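Local coordinates for uncharacterized protein (Exiguobacterium sibiricum, PDB 3B77) that is of unknown function but carries a bacterial pleckstrin-homology domain joined to a helical region that probably mediates oligomerisation, at residues 66-70 with 71-75; 137-140 with 141-145. One frame throughout, in Å; residues are numbered along the deposited sequence.

Interaction 1 of 2, residues 66-70 with 71-75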
ATOM      1  N   TYR A  66     -32.314  26.136 -31.859  1.00 58.39           N
ATOM      2  CA  TYR A  66     -32.026  25.113 -30.875  1.00 57.61           C
ATOM      3  C   TYR A  66     -32.119  23.769 -31.563  1.00 57.39           C
ATOM      4  O   TYR A  66     -33.192  23.192 -31.634  1.00 57.38           O
ATOM      5  CB  TYR A  66     -33.004  25.189 -29.701  1.00 59.53           C
ATOM      6  CG  TYR A  66     -33.016  26.523 -28.976  1.00 60.65           C
ATOM      7  CD1 TYR A  66     -31.915  26.944 -28.243  1.00 62.50           C
ATOM      8  CD2 TYR A  66     -34.128  27.348 -29.017  1.00 60.88           C
ATOM      9  CE1 TYR A  66     -31.906  28.176 -27.569  1.00 63.81           C
ATOM     10  CE2 TYR A  66     -34.142  28.573 -28.349  1.00 63.52           C
ATOM     11  CZ  TYR A  66     -33.022  28.993 -27.622  1.00 64.07           C
ATOM     12  OH  TYR A  66     -33.018  30.216 -26.950  1.00 63.79           O
ATOM     13  N   PRO A  67     -30.996  23.281 -32.106  1.00 57.23           N
ATOM     14  CA  PRO A  67     -30.985  21.936 -32.677  1.00 57.65           C
ATOM     15  C   PRO A  67     -31.264  20.920 -31.589  1.00 57.30           C
ATOM     16  O   PRO A  67     -30.689  21.015 -30.506  1.00 57.42           O
ATOM     17  CB  PRO A  67     -29.546  21.785 -33.205  1.00 57.26           C
ATOM     18  CG  PRO A  67     -29.061  23.190 -33.384  1.00 56.92           C
ATOM     19  CD  PRO A  67     -29.674  23.928 -32.232  1.00 57.17           C
ATOM     20  N   TYR A  68     -32.156  19.981 -31.862  1.00 57.88           N
ATOM     21  CA  TYR A  68     -32.583  19.016 -30.837  1.00 58.51           C
ATOM     22  C   TYR A  68     -31.388  18.279 -30.246  1.00 59.84           C
ATOM     23  O   TYR A  68     -31.336  18.053 -29.013  1.00 60.31           O
ATOM     24  CB  TYR A  68     -33.582  17.996 -31.418  1.00 57.94           C
ATOM     25  CG  TYR A  68     -34.769  18.637 -32.106  1.00 56.88           C
ATOM     26  CD1 TYR A  68     -35.506  19.640 -31.477  1.00 56.86           C
ATOM     27  CD2 TYR A  68     -35.154  18.237 -33.368  1.00 55.29           C
ATOM     28  CE1 TYR A  68     -36.599  20.234 -32.109  1.00 56.81           C
ATOM     29  CE2 TYR A  68     -36.233  18.802 -33.996  1.00 55.85           C
ATOM     30  CZ  TYR A  68     -36.959  19.806 -33.378  1.00 56.89           C
ATOM     31  OH  TYR A  68     -38.025  20.379 -34.036  1.00 56.50           O
ATOM     32  N   ALA A  69     -30.443  17.933 -31.139  1.00 59.93           N
ATOM     33  CA  ALA A  69     -29.202  17.216 -30.783  1.00 60.19           C
ATOM     34  C   ALA A  69     -28.396  17.873 -29.679  1.00 59.24           C
ATOM     35  O   ALA A  69     -27.741  17.179 -28.948  1.00 62.43           O
ATOM     36  CB  ALA A  69     -28.326  17.009 -32.007  1.00 57.53           C
ATOM     37  N   HIS A  70     -28.426  19.191 -29.570  1.00 60.54           N
ATOM     38  CA  HIS A  70     -27.679  19.906 -28.534  1.00 61.49           C
ATOM     39  C   HIS A  70     -28.584  20.503 -27.479  1.00 62.00           C
ATOM     40  O   HIS A  70     -28.106  20.931 -26.429  1.00 62.63           O
ATOM     41  CB  HIS A  70     -26.839  21.025 -29.158  1.00 62.81           C
ATOM     42  CG  HIS A  70     -25.917  20.542 -30.229  1.00 65.51           C
ATOM     43  ND1 HIS A  70     -24.939  19.597 -29.992  1.00 68.25           N
ATOM     44  CD2 HIS A  70     -25.841  20.845 -31.548  1.00 67.98           C
ATOM     45  CE1 HIS A  70     -24.304  19.331 -31.122  1.00 69.02           C
ATOM     46  NE2 HIS A  70     -24.830  20.072 -32.082  1.00 70.32           N
ATOM     47  N   TYR A  71     -29.885  20.587 -27.768  1.00 62.79           N
ATOM     48  CA  TYR A  71     -30.859  21.126 -26.816  1.00 61.62           C
ATOM     49  C   TYR A  71     -32.006  20.143 -26.688  1.00 61.56           C
ATOM     50  O   TYR A  71     -32.936  20.169 -27.472  1.00 62.43           O
ATOM     51  CB  TYR A  71     -31.377  22.479 -27.286  1.00 61.58           C
ATOM     52  CG  TYR A  71     -30.311  23.512 -27.431  1.00 60.67           C
ATOM     53  CD1 TYR A  71     -29.909  24.256 -26.355  1.00 61.89           C
ATOM     54  CD2 TYR A  71     -29.702  23.733 -28.636  1.00 61.06           C
ATOM     55  CE1 TYR A  71     -28.929  25.194 -26.466  1.00 61.64           C
ATOM     56  CE2 TYR A  71     -28.722  24.668 -28.765  1.00 60.81           C
ATOM     57  CZ  TYR A  71     -28.326  25.391 -27.674  1.00 61.48           C
ATOM     58  OH  TYR A  71     -27.321  26.348 -27.781  1.00 62.96           O
ATOM     59  N   PRO A  72     -31.928  19.246 -25.713  1.00 61.73           N
ATOM     60  CA  PRO A  72     -33.016  18.291 -25.477  1.00 61.50           C
ATOM     61  C   PRO A  72     -34.366  18.862 -25.008  1.00 60.15           C
ATOM     62  O   PRO A  72     -34.423  19.837 -24.231  1.00 59.53           O
ATOM     63  CB  PRO A  72     -32.447  17.387 -24.381  1.00 61.72           C
ATOM     64  CG  PRO A  72     -30.963  17.613 -24.425  1.00 61.95           C
ATOM     65  CD  PRO A  72     -30.804  19.024 -24.793  1.00 61.94           C
ATOM     66  N   ILE A  73     -35.427  18.198 -25.469  1.00 59.19           N
ATOM     67  CA  ILE A  73     -36.808  18.536 -25.130  1.00 58.56           C
ATOM     68  C   ILE A  73     -37.216  17.745 -23.924  1.00 59.24           C
ATOM     69  O   ILE A  73     -36.935  16.557 -23.846  1.00 59.63           O
ATOM     70  CB  ILE A  73     -37.772  18.260 -26.315  1.00 58.55           C
ATOM     71  CG1 ILE A  73     -37.390  19.169 -27.494  1.00 58.11           C
ATOM     72  CG2 ILE A  73     -39.200  18.499 -25.921  1.00 56.38           C
ATOM     73  CD1 ILE A  73     -38.152  18.919 -28.722  1.00 60.65           C
ATOM     74  N   ARG A  74     -37.814  18.435 -22.956  1.00 61.11           N
ATOM     75  CA  ARG A  74     -38.195  17.842 -21.692  1.00 62.11           C
ATOM     76  C   ARG A  74     -39.428  18.554 -21.156  1.00 62.70           C
ATOM     77  O   ARG A  74     -39.712  19.692 -21.523  1.00 61.83           O
ATOM     78  CB  ARG A  74     -37.083  18.019 -20.665  1.00 63.66           C
ATOM     79  CG  ARG A  74     -35.786  17.365 -20.987  1.00 67.10           C
ATOM     80  CD  ARG A  74     -34.765  17.655 -19.880  1.00 73.24           C
ATOM     81  NE  ARG A  74     -33.448  17.067 -20.180  1.00 77.04           N
ATOM     82  CZ  ARG A  74     -32.403  17.691 -20.745  1.00 78.59           C
ATOM     83  NH1 ARG A  74     -32.450  18.986 -21.100  1.00 81.27           N
ATOM     84  NH2 ARG A  74     -31.288  16.997 -20.976  1.00 78.67           N
ATOM     85  N   HIS A  75     -40.138  17.864 -20.271  1.00 63.34           N
ATOM     86  CA  HIS A  75     -41.285  18.408 -19.577  1.00 63.64           C
ATOM     87  C   HIS A  75     -42.343  18.962 -20.500  1.00 62.64           C
ATOM     88  O   HIS A  75     -42.823  20.082 -20.304  1.00 60.65           O
ATOM     89  CB  HIS A  75     -40.827  19.457 -18.566  1.00 65.80           C
ATOM     90  CG  HIS A  75     -39.770  18.955 -17.645  1.00 67.51           C
ATOM     91  ND1 HIS A  75     -40.019  17.991 -16.696  1.00 70.63           N
ATOM     92  CD2 HIS A  75     -38.457  19.263 -17.535  1.00 70.36           C
ATOM     93  CE1 HIS A  75     -38.906  17.727 -16.033  1.00 71.67           C
ATOM     94  NE2 HIS A  75     -37.940  18.485 -16.526  1.00 71.38           N
TER
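Tyr66 and Tyr71 meet ring to ring where the chain turns between two strands, and the aromatic pair is edge-to-face. The edge of Tyr66 is directed at one face of Tyr71, with ring centroids 5.0 Å apart and planes at 76°. Tyr66 CD1 stands over the middle of the Tyr71 ring, 3.8 Å from Tyr71 CD1. The other face of Tyr71 lies against the carbonyl oxygen of His70. Tyr71 keeps CG beside its backbone N (chi1 -60°), which folds the ring back over the residues before it.

Apolar contacts extend the pair. Pro67 lies alongside Tyr71, the proline ring flush along the CD2-CE2 side of the aromatic, with Pro67 CD 3.6 Å from Tyr71 CD2. Tyr68 runs beside Ile73, Tyr68 CD1 3.9 Å from Ile73 CD1, and both are buried: aliphatic Ile73 suits the interior, and the Tyr68 ring fits there because its hydroxyl bonds Thr44 O and Tyr187 OH.

Pro67 O takes two backbone N-H groups. His70 N, at 3.1 Å from Pro67 O, closes a beta turn over Pro67-His70, with Tyr68 and Ala69 near helical backbone angles; Tyr71 N, at 2.9 Å from Pro67 O, adds an i+4 bond. Proline, lacking an N-H, still offers this acceptor. Tyr71 N also makes a weak bond to Tyr68 O.

The other tyrosine hydroxyl, Tyr66 OH, bonds Lys97 NZ. The turn joins strand 62-67 to strand 73-79, each the outermost strand, within this chain, of one of the two antiparallel sheets of the pleckstrin-homology domain. Ile94 of strand 87-94 touches both Tyr66 and Tyr71, Ile73 packs on Leu118 and Ile121 of helix 108-146, and His70 meets Tyr126 of the second subunit edge-to-face.

Interaction 2 of 2, residues 137-140 with 141-145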
ATOM      1  N   SER A 137     -20.018   2.719 -19.862  1.00 48.52           N
ATOM      2  CA  SER A 137     -19.741   1.716 -18.848  1.00 47.04           C
ATOM      3  C   SER A 137     -19.227   0.442 -19.447  1.00 44.37           C
ATOM      4  O   SER A 137     -18.371  -0.204 -18.842  1.00 45.93           O
ATOM      5  CB  SER A 137     -20.998   1.415 -18.017  1.00 47.53           C
ATOM      6  OG  SER A 137     -21.408   2.565 -17.296  1.00 53.38           O
ATOM      7  N   SER A 138     -19.772   0.044 -20.602  1.00 42.56           N
ATOM      8  CA  SER A 138     -19.290  -1.173 -21.262  1.00 44.20           C
ATOM      9  C   SER A 138     -17.847  -0.983 -21.699  1.00 44.67           C
ATOM     10  O   SER A 138     -17.066  -1.959 -21.721  1.00 46.25           O
ATOM     11  CB  SER A 138     -20.167  -1.592 -22.478  1.00 42.85           C
ATOM     12  OG  SER A 138     -21.536  -1.761 -22.099  1.00 44.18           O
ATOM     13  N   LEU A 139     -17.494   0.256 -22.058  1.00 46.66           N
ATOM     14  CA  LEU A 139     -16.140   0.531 -22.554  1.00 48.58           C
ATOM     15  C   LEU A 139     -15.126   0.330 -21.435  1.00 47.93           C
ATOM     16  O   LEU A 139     -14.096  -0.350 -21.589  1.00 50.92           O
ATOM     17  CB  LEU A 139     -16.034   1.894 -23.255  1.00 49.21           C
ATOM     18  CG  LEU A 139     -14.667   2.095 -23.937  1.00 50.91           C
ATOM     19  CD1 LEU A 139     -14.697   3.080 -25.071  1.00 49.95           C
ATOM     20  CD2 LEU A 139     -13.601   2.488 -22.901  1.00 52.19           C
ATOM     21  N   ASN A 140     -15.470   0.844 -20.278  1.00 47.48           N
ATOM     22  CA  ASN A 140     -14.678   0.594 -19.084  1.00 47.63           C
ATOM     23  C   ASN A 140     -14.608  -0.892 -18.738  1.00 45.98           C
ATOM     24  O   ASN A 140     -13.535  -1.412 -18.439  1.00 47.27           O
ATOM     25  CB  ASN A 140     -15.241   1.391 -17.928  1.00 47.99           C
ATOM     26  CG  ASN A 140     -15.170   2.930 -18.175  1.00 52.38           C
ATOM     27  OD1 ASN A 140     -14.297   3.418 -18.913  1.00 56.28           O
ATOM     28  ND2 ASN A 140     -16.101   3.674 -17.583  1.00 54.99           N
ATOM     29  N   HIS A 141     -15.720  -1.607 -18.757  1.00 44.36           N
ATOM     30  CA  HIS A 141     -15.603  -3.016 -18.352  1.00 45.22           C
ATOM     31  C   HIS A 141     -14.570  -3.741 -19.237  1.00 43.02           C
ATOM     32  O   HIS A 141     -13.785  -4.545 -18.731  1.00 43.25           O
ATOM     33  CB  HIS A 141     -16.971  -3.730 -18.315  1.00 47.00           C
ATOM     34  CG  HIS A 141     -17.934  -3.106 -17.356  1.00 50.53           C
ATOM     35  ND1 HIS A 141     -17.598  -2.822 -16.052  1.00 52.86           N
ATOM     36  CD2 HIS A 141     -19.209  -2.676 -17.518  1.00 52.50           C
ATOM     37  CE1 HIS A 141     -18.620  -2.236 -15.453  1.00 54.07           C
ATOM     38  NE2 HIS A 141     -19.610  -2.140 -16.321  1.00 54.11           N
ATOM     39  N   SER A 142     -14.537  -3.450 -20.539  1.00 42.22           N
ATOM     40  CA  SER A 142     -13.513  -4.050 -21.407  1.00 43.44           C
ATOM     41  C   SER A 142     -12.070  -3.646 -21.018  1.00 43.00           C
ATOM     42  O   SER A 142     -11.145  -4.451 -21.031  1.00 41.29           O
ATOM     43  CB  SER A 142     -13.750  -3.701 -22.904  1.00 43.09           C
ATOM     44  OG  SER A 142     -14.927  -4.248 -23.439  1.00 41.25           O
ATOM     45  N   VAL A 143     -11.885  -2.374 -20.737  1.00 44.38           N
ATOM     46  CA  VAL A 143     -10.571  -1.856 -20.367  1.00 46.35           C
ATOM     47  C   VAL A 143     -10.099  -2.629 -19.134  1.00 46.95           C
ATOM     48  O   VAL A 143      -9.004  -3.270 -19.137  1.00 50.19           O
ATOM     49  CB  VAL A 143     -10.588  -0.315 -20.073  1.00 46.88           C
ATOM     50  CG1 VAL A 143      -9.207   0.152 -19.834  1.00 47.16           C
ATOM     51  CG2 VAL A 143     -11.172   0.489 -21.206  1.00 44.79           C
ATOM     52  N   THR A 144     -10.958  -2.675 -18.117  1.00 46.18           N
ATOM     53  CA  THR A 144     -10.676  -3.488 -16.922  1.00 45.26           C
ATOM     54  C   THR A 144     -10.433  -4.964 -17.230  1.00 44.94           C
ATOM     55  O   THR A 144      -9.503  -5.569 -16.703  1.00 47.62           O
ATOM     56  CB  THR A 144     -11.839  -3.465 -15.974  1.00 44.68           C
ATOM     57  OG1 THR A 144     -12.215  -2.124 -15.692  1.00 46.32           O
ATOM     58  CG2 THR A 144     -11.514  -4.205 -14.728  1.00 43.82           C
ATOM     59  N   ILE A 145     -11.287  -5.589 -18.022  1.00 45.12           N
ATOM     60  CA  ILE A 145     -11.101  -7.045 -18.268  1.00 45.09           C
ATOM     61  C   ILE A 145      -9.801  -7.282 -19.013  1.00 45.67           C
ATOM     62  O   ILE A 145      -9.014  -8.097 -18.612  1.00 47.97           O
ATOM     63  CB  ILE A 145     -12.287  -7.674 -18.995  1.00 45.05           C
ATOM     64  CG1 ILE A 145     -13.544  -7.587 -18.103  1.00 45.06           C
ATOM     65  CG2 ILE A 145     -11.990  -9.134 -19.404  1.00 40.12           C
ATOM     66  CD1 ILE A 145     -14.809  -8.175 -18.728  1.00 46.65           C
TER
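With CG beside the backbone N (chi1 -60°), the imidazole of His141 swings back along the helix and lays one face over the carbonyl oxygen of Ser137, one turn earlier. The same oxygen accepts His141 N at 3.0 Å; the ring lies over it without a hydrogen bond. Val143 places CG2 beside its own N, whereas Leu139 has CG anti to its N (chi1 -172°); the two side chains then meet obliquely in a single methyl-to-methyl contact on one side of the helix, Leu139 CD2 3.6 Å from Val143 CG2.

Regular helical bonding supports this arrangement. The i to i+4 backbone bonds continue through Ser142, Val143 and Thr144; the straightest, Thr144 N to Asn140 O at 2.9 Å, has 170° at the hydrogen.

Small serines suit the buried face because other helices can come close, and their hydroxyls have partners: Ser138 OG bonds Phe134 O of its own chain and Ser167 OG of the third subunit, while Ser142 OG bonds Ser164 OG of that subunit. Such inter-subunit contacts are consistent with the YvbH-like oligomerisation region predicted here. The segment lies near the end of helix 108-146. Within the chain, Leu139 packs on Trp170 and Leu171 of helix 156-178; His141 of the second subunit packs against Leu139, Asn140 and Val143.

In the fold
Interactions 1 and 2 lie in different parts of an elongated chain, their centres 30 Å apart and their nearest atoms about 18 Å apart, with no direct touch. Helix 108-146 connects them: its earlier part packs against Ile73 of interaction 1, and its far end contains interaction 2. The turn at 66-75 is near the centre of the chain, within the pleckstrin-homology domain, while 137-145 lies about 30 Å from that centre, in the predicted oligomerisation region. Both meet the second subunit, and interaction 2 also contacts the third and fourth, consistent with a helical region that assembles subunits into the twelve-chain complex.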